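Local coordinates for protein 2-c-methyl-d-erythritol 4-phosphate cytidylyltransferase (Streptococcus pneumoniae, PDB 2VSI) that catalyses the transfer of the cytidylyl group of CTP to D-ribitol 5-phosphate, releasing diphosphate and giving CDP-ribitol, at residues Val42-Ile47 and Ile119-Ile124; Glu106-Thr111 and Pro171-Cys176; Asp113-Phe118 and Asn217-Thr222; Glu142-Ile147 and Leu165-Thr170. All coordinates share one frame; numbering follows the deposited sequence.

Interaction 1. Residues Val42-Ile47 and Ile119-Ile124; sequences VLEPSI and ITLRMI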
# COMPACT_ATOMS: atom_id res chain seq x y z
N VAL B 42 20.48 -5.06 -18.25
CA VAL B 42 21.38 -5.13 -19.41
C VAL B 42 21.16 -3.94 -20.35
O VAL B 42 22.04 -3.62 -21.15
CB VAL B 42 21.32 -6.50 -20.17
CG1 VAL B 42 21.65 -7.67 -19.24
CG2 VAL B 42 19.98 -6.71 -20.86
N LEU B 43 19.99 -3.31 -20.25
CA LEU B 43 19.67 -2.08 -20.99
C LEU B 43 20.66 -0.96 -20.67
O LEU B 43 21.09 -0.24 -21.57
CB LEU B 43 18.23 -1.60 -20.70
CG LEU B 43 16.99 -2.44 -21.05
CD1 LEU B 43 15.72 -1.61 -20.88
CD2 LEU B 43 17.05 -3.03 -22.47
N GLU B 44 21.00 -0.84 -19.38
CA GLU B 44 21.99 0.14 -18.93
C GLU B 44 23.40 -0.21 -19.41
O GLU B 44 24.00 -1.18 -18.94
CB GLU B 44 21.96 0.30 -17.41
CG GLU B 44 22.96 1.31 -16.86
CD GLU B 44 22.85 2.66 -17.55
OE1 GLU B 44 21.76 3.26 -17.50
OE2 GLU B 44 23.85 3.11 -18.13
N PRO B 45 23.93 0.59 -20.34
CA PRO B 45 25.28 0.34 -20.85
C PRO B 45 26.38 0.50 -19.79
O PRO B 45 27.47 -0.05 -19.97
CB PRO B 45 25.44 1.39 -21.95
CG PRO B 45 24.47 2.47 -21.59
CD PRO B 45 23.31 1.75 -21.00
N SER B 46 26.10 1.22 -18.71
CA SER B 46 27.14 1.60 -17.74
C SER B 46 27.36 0.63 -16.58
O SER B 46 28.38 0.71 -15.89
CB SER B 46 26.91 3.02 -17.22
OG SER B 46 25.81 3.06 -16.33
N ILE B 47 26.41 -0.29 -16.36
CA ILE B 47 26.53 -1.27 -15.27
C ILE B 47 27.52 -2.36 -15.64
O ILE B 47 27.28 -3.13 -16.57
CB ILE B 47 25.16 -1.89 -14.87
CG1 ILE B 47 24.23 -0.82 -14.27
CG2 ILE B 47 25.37 -3.06 -13.88
CD1 ILE B 47 22.79 -1.24 -14.08
N ILE B 119 10.58 -2.85 -13.67
CA ILE B 119 11.44 -1.71 -13.46
C ILE B 119 11.82 -1.15 -14.84
O ILE B 119 12.10 -1.90 -15.75
CB ILE B 119 12.67 -2.13 -12.62
CG1 ILE B 119 13.69 -0.99 -12.50
CG2 ILE B 119 13.30 -3.42 -13.15
CD1 ILE B 119 14.85 -1.30 -11.58
N THR B 120 11.78 0.18 -14.98
CA THR B 120 12.16 0.83 -16.23
C THR B 120 13.61 1.30 -16.16
O THR B 120 14.20 1.35 -15.08
CB THR B 120 11.26 2.06 -16.58
OG1 THR B 120 11.34 3.04 -15.53
CG2 THR B 120 9.81 1.64 -16.80
N LEU B 121 14.18 1.63 -17.32
CA LEU B 121 15.51 2.21 -17.37
C LEU B 121 15.52 3.57 -16.66
O LEU B 121 16.52 3.94 -16.02
CB LEU B 121 15.97 2.37 -18.82
CG LEU B 121 17.40 1.99 -19.24
CD1 LEU B 121 17.74 2.63 -20.59
CD2 LEU B 121 18.47 2.35 -18.21
N ARG B 122 14.42 4.30 -16.78
CA ARG B 122 14.26 5.61 -16.15
C ARG B 122 14.53 5.51 -14.64
O ARG B 122 15.32 6.27 -14.10
CB ARG B 122 12.86 6.19 -16.43
CG ARG B 122 12.69 7.70 -16.20
CD ARG B 122 12.39 8.06 -14.74
NE ARG B 122 11.27 7.30 -14.18
CZ ARG B 122 11.09 7.04 -12.88
NH1 ARG B 122 11.96 7.48 -11.98
NH2 ARG B 122 10.04 6.33 -12.49
N MET B 123 13.88 4.54 -13.99
CA MET B 123 14.10 4.26 -12.57
C MET B 123 15.56 3.93 -12.25
O MET B 123 16.12 4.46 -11.28
CB MET B 123 13.21 3.11 -12.12
CG MET B 123 11.82 3.53 -11.68
SD MET B 123 10.74 2.11 -11.47
CE MET B 123 10.10 1.89 -13.12
N ILE B 124 16.17 3.07 -13.07
CA ILE B 124 17.57 2.66 -12.93
C ILE B 124 18.49 3.88 -12.98
O ILE B 124 19.32 4.07 -12.10
CB ILE B 124 17.97 1.65 -14.02
CG1 ILE B 124 17.24 0.32 -13.82
CG2 ILE B 124 19.49 1.43 -14.04
CD1 ILE B 124 17.19 -0.58 -15.04

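Interaction 2. Residues Glu106-Thr111 and Pro171-Cys176; sequences EDIVVT and PQTFRC. With CA (calcium ion), chain E.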
# COMPACT_ATOMS: atom_id res chain seq x y z
N GLU B 106 33.98 4.20 -3.50
CA GLU B 106 32.84 4.87 -4.14
C GLU B 106 31.97 3.96 -5.01
O GLU B 106 30.88 4.36 -5.42
CB GLU B 106 33.31 6.10 -4.94
CG GLU B 106 34.09 7.13 -4.12
CD GLU B 106 33.22 7.93 -3.16
OE1 GLU B 106 32.11 8.36 -3.56
OE2 GLU B 106 33.64 8.14 -2.00
N ASP B 107 32.46 2.75 -5.30
CA ASP B 107 31.71 1.76 -6.09
C ASP B 107 30.29 1.54 -5.54
O ASP B 107 30.12 1.07 -4.41
CB ASP B 107 32.46 0.42 -6.17
CG ASP B 107 33.70 0.47 -7.06
OD1 ASP B 107 33.70 1.25 -8.04
OD2 ASP B 107 34.68 -0.26 -6.79
N ILE B 108 29.29 1.88 -6.35
CA ILE B 108 27.89 1.75 -5.96
C ILE B 108 27.24 0.44 -6.43
O ILE B 108 27.62 -0.13 -7.46
CB ILE B 108 27.02 2.96 -6.42
CG1 ILE B 108 27.07 3.12 -7.95
CG2 ILE B 108 27.45 4.24 -5.71
CD1 ILE B 108 25.91 3.91 -8.53
N VAL B 109 26.27 -0.04 -5.66
CA VAL B 109 25.46 -1.20 -6.02
C VAL B 109 23.99 -0.82 -6.11
O VAL B 109 23.44 -0.20 -5.20
CB VAL B 109 25.68 -2.41 -5.05
CG1 VAL B 109 25.75 -1.96 -3.60
CG2 VAL B 109 24.59 -3.48 -5.22
N VAL B 110 23.35 -1.18 -7.23
CA VAL B 110 21.92 -0.97 -7.40
C VAL B 110 21.18 -2.26 -7.05
O VAL B 110 21.01 -3.14 -7.89
CB VAL B 110 21.57 -0.50 -8.83
CG1 VAL B 110 20.07 -0.26 -8.96
CG2 VAL B 110 22.35 0.76 -9.18
N THR B 111 20.77 -2.36 -5.78
CA THR B 111 20.06 -3.54 -5.29
C THR B 111 18.62 -3.52 -5.79
O THR B 111 18.01 -2.45 -5.90
CB THR B 111 20.08 -3.63 -3.75
OG1 THR B 111 19.13 -2.71 -3.19
CG2 THR B 111 21.46 -3.31 -3.20
N PRO B 171 14.50 -0.22 -7.00
CA PRO B 171 15.86 -0.17 -6.46
C PRO B 171 16.08 0.54 -5.12
O PRO B 171 15.39 1.51 -4.77
CB PRO B 171 16.64 0.58 -7.54
CG PRO B 171 15.90 0.33 -8.77
CD PRO B 171 14.46 0.32 -8.37
N GLN B 172 17.05 -0.00 -4.38
CA GLN B 172 17.71 0.69 -3.28
C GLN B 172 19.20 0.70 -3.61
O GLN B 172 19.79 -0.36 -3.84
CB GLN B 172 17.44 -0.02 -1.95
CG GLN B 172 15.97 -0.12 -1.57
CD GLN B 172 15.75 -0.67 -0.17
OE1 GLN B 172 16.50 -1.53 0.29
NE2 GLN B 172 14.71 -0.19 0.50
N THR B 173 19.80 1.89 -3.65
CA THR B 173 21.16 2.03 -4.16
C THR B 173 22.11 2.66 -3.15
O THR B 173 21.70 3.53 -2.37
CB THR B 173 21.17 2.83 -5.47
OG1 THR B 173 20.39 2.13 -6.44
CG2 THR B 173 22.58 3.03 -6.01
N PHE B 174 23.36 2.20 -3.16
CA PHE B 174 24.41 2.69 -2.26
C PHE B 174 25.81 2.21 -2.64
O PHE B 174 25.98 1.34 -3.49
CB PHE B 174 24.10 2.29 -0.81
CG PHE B 174 23.63 0.87 -0.65
CD1 PHE B 174 24.52 -0.19 -0.71
CD2 PHE B 174 22.28 0.60 -0.40
CE1 PHE B 174 24.08 -1.50 -0.56
CE2 PHE B 174 21.83 -0.70 -0.24
CZ PHE B 174 22.73 -1.75 -0.32
N ARG B 175 26.81 2.80 -1.98
CA ARG B 175 28.20 2.38 -2.12
C ARG B 175 28.43 1.10 -1.34
O ARG B 175 27.93 0.96 -0.22
CB ARG B 175 29.12 3.49 -1.62
CG ARG B 175 29.17 4.66 -2.57
CD ARG B 175 29.82 5.88 -1.96
NE ARG B 175 29.58 7.05 -2.80
CZ ARG B 175 28.48 7.79 -2.78
NH1 ARG B 175 27.48 7.48 -1.95
NH2 ARG B 175 28.36 8.83 -3.58
N CYS B 176 29.18 0.18 -1.93
CA CYS B 176 29.40 -1.15 -1.36
C CYS B 176 30.09 -1.11 -0.00
O CYS B 176 29.63 -1.75 0.94
CB CYS B 176 30.20 -2.01 -2.33
SG CYS B 176 29.38 -2.19 -3.91
CA CA E . 32.65 9.74 0.07

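Interaction 3. Residues Asp113-Phe118 and Asn217-Thr222; sequences DSVRPF and NLKITT. With CDF (4-amino-1-{5-O-[(R)-hydroxy(phosphonooxy)phosphoryl]-alpha-D-arabinofuranosyl}pyrimidin-2(1H)-one), chain D.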
# COMPACT_ATOMS: atom_id res chain seq x y z
N ASP B 113 14.79 -6.16 -6.06
CA ASP B 113 14.03 -7.41 -5.97
C ASP B 113 13.92 -8.09 -7.33
O ASP B 113 13.48 -7.47 -8.31
CB ASP B 113 12.62 -7.14 -5.44
CG ASP B 113 12.61 -6.65 -4.01
OD1 ASP B 113 13.60 -6.88 -3.28
OD2 ASP B 113 11.60 -6.04 -3.62
N SER B 114 14.29 -9.37 -7.39
CA SER B 114 14.11 -10.19 -8.60
C SER B 114 12.64 -10.32 -9.00
O SER B 114 12.34 -10.53 -10.18
CB SER B 114 14.70 -11.58 -8.40
OG SER B 114 13.94 -12.34 -7.47
N VAL B 115 11.74 -10.22 -8.02
CA VAL B 115 10.28 -10.31 -8.23
C VAL B 115 9.63 -8.96 -8.57
O VAL B 115 8.41 -8.79 -8.43
CB VAL B 115 9.54 -10.92 -7.00
CG1 VAL B 115 9.87 -12.41 -6.84
CG2 VAL B 115 9.85 -10.14 -5.71
N ARG B 116 10.45 -8.01 -9.00
CA ARG B 116 10.01 -6.71 -9.49
C ARG B 116 10.54 -6.53 -10.91
O ARG B 116 11.53 -5.82 -11.11
CB ARG B 116 10.52 -5.58 -8.58
CG ARG B 116 9.69 -5.36 -7.32
CD ARG B 116 10.15 -4.14 -6.57
NE ARG B 116 9.06 -3.48 -5.85
CZ ARG B 116 8.79 -3.64 -4.55
NH1 ARG B 116 9.51 -4.46 -3.80
NH2 ARG B 116 7.78 -2.98 -4.00
N PRO B 117 9.91 -7.21 -11.89
CA PRO B 117 10.41 -7.21 -13.27
C PRO B 117 9.97 -6.01 -14.11
O PRO B 117 10.45 -5.85 -15.23
CB PRO B 117 9.83 -8.49 -13.84
CG PRO B 117 8.54 -8.66 -13.13
CD PRO B 117 8.69 -8.03 -11.76
N PHE B 118 9.09 -5.17 -13.56
CA PHE B 118 8.56 -4.00 -14.29
C PHE B 118 9.29 -2.71 -13.96
O PHE B 118 8.72 -1.62 -13.96
CB PHE B 118 7.04 -3.86 -14.09
CG PHE B 118 6.27 -5.07 -14.53
CD1 PHE B 118 6.01 -5.29 -15.87
CD2 PHE B 118 5.81 -5.99 -13.59
CE1 PHE B 118 5.30 -6.41 -16.29
CE2 PHE B 118 5.09 -7.12 -14.00
CZ PHE B 118 4.84 -7.33 -15.35
N ASN B 217 5.39 -0.82 -10.87
CA ASN B 217 6.56 -1.57 -10.39
C ASN B 217 6.18 -2.62 -9.33
O ASN B 217 6.59 -2.53 -8.17
CB ASN B 217 7.64 -0.62 -9.86
CG ASN B 217 8.98 -1.31 -9.62
OD1 ASN B 217 9.22 -2.42 -10.09
ND2 ASN B 217 9.86 -0.63 -8.90
N LEU B 218 5.39 -3.60 -9.78
CA LEU B 218 4.77 -4.62 -8.93
C LEU B 218 5.77 -5.57 -8.28
O LEU B 218 6.78 -5.94 -8.90
CB LEU B 218 3.76 -5.42 -9.77
CG LEU B 218 3.00 -6.64 -9.23
CD1 LEU B 218 1.94 -6.26 -8.19
CD2 LEU B 218 2.35 -7.39 -10.38
N LYS B 219 5.48 -5.96 -7.04
CA LYS B 219 6.27 -6.98 -6.37
C LYS B 219 5.50 -8.31 -6.38
O LYS B 219 4.53 -8.47 -5.62
CB LYS B 219 6.61 -6.55 -4.95
CG LYS B 219 7.71 -7.38 -4.31
CD LYS B 219 7.70 -7.26 -2.79
CE LYS B 219 9.05 -7.65 -2.20
NZ LYS B 219 9.14 -7.40 -0.74
N ILE B 220 5.94 -9.24 -7.22
CA ILE B 220 5.25 -10.53 -7.38
C ILE B 220 5.48 -11.46 -6.17
O ILE B 220 6.53 -12.11 -6.05
CB ILE B 220 5.61 -11.21 -8.73
CG1 ILE B 220 5.22 -10.30 -9.90
CG2 ILE B 220 4.94 -12.57 -8.86
CD1 ILE B 220 5.92 -10.60 -11.20
N THR B 221 4.49 -11.51 -5.28
CA THR B 221 4.56 -12.30 -4.06
C THR B 221 3.43 -13.33 -3.96
O THR B 221 3.67 -14.49 -3.63
CB THR B 221 4.57 -11.40 -2.79
OG1 THR B 221 5.75 -10.59 -2.79
CG2 THR B 221 4.54 -12.23 -1.50
N THR B 222 2.21 -12.90 -4.25
CA THR B 222 1.03 -13.76 -4.15
C THR B 222 0.66 -14.33 -5.51
O THR B 222 1.28 -14.02 -6.53
CB THR B 222 -0.19 -13.02 -3.57
OG1 THR B 222 -0.64 -12.04 -4.51
CG2 THR B 222 0.16 -12.34 -2.24
O3B CDF D . 10.96 -9.47 1.26
PB CDF D . 10.20 -10.77 1.33
O1B CDF D . 9.08 -10.78 2.34
O2B CDF D . 11.08 -12.01 1.36
O3A CDF D . 9.43 -10.86 -0.08
PA CDF D . 10.18 -11.23 -1.46
O1A CDF D . 10.72 -12.63 -1.34
O2A CDF D . 9.24 -10.91 -2.60
O5' CDF D . 11.41 -10.18 -1.48
C5' CDF D . 12.05 -9.80 -2.70
C4' CDF D . 13.39 -10.52 -2.88
O4' CDF D . 14.05 -10.74 -1.62
C3' CDF D . 13.20 -11.88 -3.53
O3' CDF D . 13.73 -11.88 -4.86
C2' CDF D . 13.91 -12.87 -2.63
O2' CDF D . 13.15 -14.07 -2.50
C1' CDF D . 14.00 -12.14 -1.30
N1 CDF D . 15.12 -12.58 -0.46
C2 CDF D . 16.48 -12.30 -0.77
O2 CDF D . 16.80 -11.65 -1.79
N3 CDF D . 17.46 -12.75 0.05
C4 CDF D . 17.16 -13.45 1.17
N4 CDF D . 18.14 -13.89 1.98
C6 CDF D . 14.82 -13.28 0.64
C5 CDF D . 15.83 -13.74 1.48

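Interaction 4. Residues Glu142-Ile147 and Leu165-Thr170; sequences EAVDTI and LYQGQT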
# COMPACT_ATOMS: atom_id res chain seq x y z
N GLU B 142 4.14 7.56 -3.65
CA GLU B 142 3.25 8.10 -2.63
C GLU B 142 2.33 7.02 -2.15
O GLU B 142 1.76 6.29 -2.95
CB GLU B 142 2.42 9.26 -3.17
CG GLU B 142 3.22 10.53 -3.36
CD GLU B 142 3.03 11.13 -4.75
OE1 GLU B 142 2.06 10.76 -5.45
OE2 GLU B 142 3.87 11.98 -5.14
N ALA B 143 2.21 6.91 -0.83
CA ALA B 143 1.27 5.98 -0.21
C ALA B 143 -0.11 6.24 -0.77
O ALA B 143 -0.53 7.40 -0.87
CB ALA B 143 1.27 6.15 1.30
N VAL B 144 -0.81 5.17 -1.16
CA VAL B 144 -2.20 5.28 -1.58
C VAL B 144 -3.14 5.02 -0.42
O VAL B 144 -4.28 5.48 -0.43
CB VAL B 144 -2.56 4.33 -2.73
CG1 VAL B 144 -1.87 4.78 -4.02
CG2 VAL B 144 -2.21 2.88 -2.37
N ASP B 145 -2.66 4.28 0.58
CA ASP B 145 -3.45 3.94 1.75
C ASP B 145 -3.17 4.93 2.88
O ASP B 145 -2.03 5.36 3.07
CB ASP B 145 -3.12 2.53 2.26
CG ASP B 145 -3.35 1.43 1.21
OD1 ASP B 145 -4.31 1.54 0.41
OD2 ASP B 145 -2.57 0.45 1.21
N THR B 146 -4.23 5.28 3.61
CA THR B 146 -4.09 5.99 4.88
C THR B 146 -3.35 5.04 5.82
O THR B 146 -3.77 3.90 6.01
CB THR B 146 -5.47 6.37 5.45
OG1 THR B 146 -6.02 7.45 4.69
CG2 THR B 146 -5.38 6.79 6.92
N ILE B 147 -2.23 5.51 6.37
CA ILE B 147 -1.49 4.72 7.34
C ILE B 147 -1.88 5.14 8.75
O ILE B 147 -1.90 6.33 9.06
CB ILE B 147 0.05 4.80 7.13
CG1 ILE B 147 0.45 4.33 5.72
CG2 ILE B 147 0.80 4.00 8.19
CD1 ILE B 147 -0.09 2.96 5.29
N LEU B 165 3.94 10.55 3.23
CA LEU B 165 4.22 9.13 3.41
C LEU B 165 4.42 8.40 2.09
O LEU B 165 3.78 8.73 1.09
CB LEU B 165 3.11 8.46 4.22
CG LEU B 165 3.11 8.67 5.73
CD1 LEU B 165 1.91 7.97 6.36
CD2 LEU B 165 4.40 8.17 6.36
N TYR B 166 5.30 7.40 2.12
CA TYR B 166 5.71 6.70 0.90
C TYR B 166 5.78 5.18 1.04
O TYR B 166 6.14 4.65 2.09
CB TYR B 166 7.04 7.27 0.41
CG TYR B 166 6.91 8.72 0.02
CD1 TYR B 166 6.36 9.08 -1.20
CD2 TYR B 166 7.28 9.74 0.90
CE1 TYR B 166 6.22 10.40 -1.56
CE2 TYR B 166 7.13 11.07 0.55
CZ TYR B 166 6.60 11.39 -0.69
OH TYR B 166 6.45 12.71 -1.06
N GLN B 167 5.43 4.49 -0.04
CA GLN B 167 5.59 3.05 -0.10
C GLN B 167 6.99 2.73 -0.57
O GLN B 167 7.45 3.25 -1.59
CB GLN B 167 4.57 2.41 -1.04
CG GLN B 167 3.16 2.35 -0.46
CD GLN B 167 2.13 1.87 -1.46
OE1 GLN B 167 0.95 2.24 -1.37
NE2 GLN B 167 2.56 1.04 -2.42
N GLY B 168 7.67 1.87 0.18
CA GLY B 168 9.00 1.40 -0.18
C GLY B 168 8.94 0.46 -1.36
O GLY B 168 8.04 -0.37 -1.45
N GLN B 169 9.88 0.62 -2.28
CA GLN B 169 10.05 -0.29 -3.41
C GLN B 169 11.52 -0.67 -3.49
O GLN B 169 12.24 -0.56 -2.50
CB GLN B 169 9.60 0.38 -4.72
CG GLN B 169 8.09 0.66 -4.80
CD GLN B 169 7.66 1.16 -6.16
OE1 GLN B 169 8.48 1.34 -7.06
NE2 GLN B 169 6.36 1.39 -6.32
N THR B 170 11.94 -1.16 -4.65
CA THR B 170 13.34 -1.21 -5.04
C THR B 170 13.35 -0.71 -6.49
O THR B 170 12.30 -0.77 -7.15
CB THR B 170 13.95 -2.64 -4.96
OG1 THR B 170 13.45 -3.47 -6.01
CG2 THR B 170 13.68 -3.30 -3.60

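Interaction 1. Residues Val42-Ile47 and Ile119-Ile124
L121 meets both L43 and E44, and these pairs, with I124, make up most of the contact. The branch point CG of L121 lies 4.0 Å from CB of L43. Its CD2 methyl turns to the acidic side chain, 3.5 Å from OE1 of E44. The two chains cross at about a right angle there, a methyl against a carboxylate oxygen, so this is van der Waals contact. One helical turn further on, CG2 of I124 touches two residues, CB of E44 at 4.3 Å and CD1 of I47 at 4.2 Å. No hydrogen bond spans the segments.

What fixes the glutamate lies next to it. Its CG stands anti to the backbone N (chi1 -179°) and the chain then bends at chi2 (52°), curling the carboxylate back over its own loop. There OE2 of E44 takes two donors from S46: the backbone N at 3.0 Å, on the anti lone pair, and OG, which comes from above the carboxylate plane. OE1 receives a weak bond from Q125. On the partner side, T120 is the N-cap of the helix carrying L121 and I124, through a weak bond from M123 N to its OG1 (3.3 Å).

The contact thus joins the end of helix 33-43 to the start of helix 121-131. F41 packs against I47 and I124, while I47 also rests on I3 and A5 of strand 3-8.

Interaction 2. Residues Glu106-Thr111 and Pro171-Cys176
E106 and R175 run side by side and point the same way; their flat ends are turned 63° apart, and NE of R175 meets OE1 of E106 (2.9 Å) from above the carboxylate plane, in a bent salt bridge. The other oxygen, OE2 of E106, binds a calcium ion at 2.8 Å, so the carboxylate is shared between two cations. Next to this pair, CG2 of I108 packs on CG of R175, 3.6 Å away.

On the sheet face carrying V109, T111, Q172 and F174, V109 lies alongside the phenyl group of F174 and touches its CE1 with CG1 (3.5 Å). T111 instead crosses F174 at about a right angle, its CG2 reaching CZ at 3.5 Å. The ring's chi1 of 43° sets CG between the backbone N and the carbonyl carbon, tipping the phenyl toward the neighbouring strand. F179 meets the same ring nearly parallel. On the other face, CG1 of V110 packs against CB of P171 (3.8 Å) and beside OG1 of T173, a hydroxyl hydrogen-bonded to N127 on helix 121-131.

Paired backbone bonds join V109 with F174 and T111 with Q172. Q172 O has two donors, T111 N at 3.0 Å and T111 OG1, and C176 N bonds to D107 O at 2.8 Å.

This antiparallel ladder, 164° between short strand axes, joins neighbouring central strands 108-113 and 165-175 of the chain's mixed 3-2-1-4-6-5-7 sheet, the IspD/TarI arrangement.

Interaction 3. Residues Asp113-Phe118 and Asn217-Thr222
The guanidinium of R116 carries the aliphatic part of K219 on one face, with CB of K219 3.6 Å above the plane and over its centre. At the edge sits D113: NH1 of R116 bonds to D113 OD2 in a salt bridge lying only 3° out of the guanidinium plane. Also at the edge is N217 O, 3.5 Å from NE of R116. The F118 ring is approached obliquely by CB of L218, CD2 of F118 lying 4.4 Å from it.

The backbones are joined by a single hydrogen bond, from I220 N to V115 O (2.8 Å, 169° at the hydrogen). Beside it, CD1 of I220 packs on CG of P117 at 3.8 Å. A type I turn from D113 to R116 brings the salt-bridged pair together, and OD1 of D113 is held by a second arginine, R86.

K219 sets off anti to its backbone N (chi1 -165°) and stays extended, so it passes slantwise across the guanidinium and reaches the bound cytosine arabinofuranosyl diphosphate. NZ of K219 makes a weak bond to its O3B at 3.4 Å. S114 OG lies 2.7 Å from O3' of the sugar and also has L8 O within reach, so where its proton goes is not settled.

Chemically, the loops form one wall of the nucleotide site. D113 is fixed by two arginines beside C5' of the ligand, while the lysine directs its ammonium to the diphosphate, consistent with electrostatic stabilisation of the phosphates.

Interaction 4. Residues Glu142-Ile147 and Leu165-Thr170
A143 donates its backbone N-H to L165 O (3.1 Å, almost straight at the hydrogen), although the donor sits 37° above the carbonyl plane, beside the antiparallel non-hydrogen-bonded pair E142-Y166. Past this pair the 142-147 chain turns away from the strand, and side chains take over the contact.

Q167 reaches across to the loop. Extended beyond CG (chi2 173°), it carries OE1 past A143 to V144, where the backbone N gives OE1 of Q167 a weak hydrogen bond of 3.4 Å. The same oxygen lies 3.4 Å from CG2 of V144, the two side chains crossing at a slant. E142 and Y166 instead lie side by side and point the same way: CG of E142 is 3.5 Å from CE1 of Y166, met obliquely, with carboxylate and ring planes 48° apart. The apolar side belongs to L165, whose CD1 touches CB of I147 at 3.8 Å. CB of L165 is 4.2 Å from CB of A143.

Neighbouring groups extend the contact. Residues 165-167 pair in an antiparallel ladder with a strand of the second subunit, continuing the sheet across the interface. D145 OD2 makes a weak bond with Q167 NE2 of that subunit.

With one sound backbone bond, one weak hydrogen bond to a side-chain amide oxygen and a few aliphatic touches, the loop is tied lightly at its root. The carbonyl of E142 has the Y215 hydroxyl as its partner, while the interface ladder belongs to 165-167.

Interactions 2 and 4 share strand 165-175, one at each end, with centres 22 Å apart. T170, the last residue of interaction 4's strand segment, links to interaction 3: T170 O lies 3.0 Å from N217 ND2 and T170 OG1 3.0 Å from D113 N, both probable hydrogen bonds. Strand 108-113 likewise leads from interaction 2 straight into interaction 3, where the nucleotide binds; the side chain of T111 is about 9 Å from the ligand. Interaction 1 touches interaction 2 where I119 CD1 is 3.4 Å from P171 CG, and lies away from the nucleotide site. The side chain of V144, in interaction 4, is about 8 Å from a different bound nucleotide, probably the second subunit's.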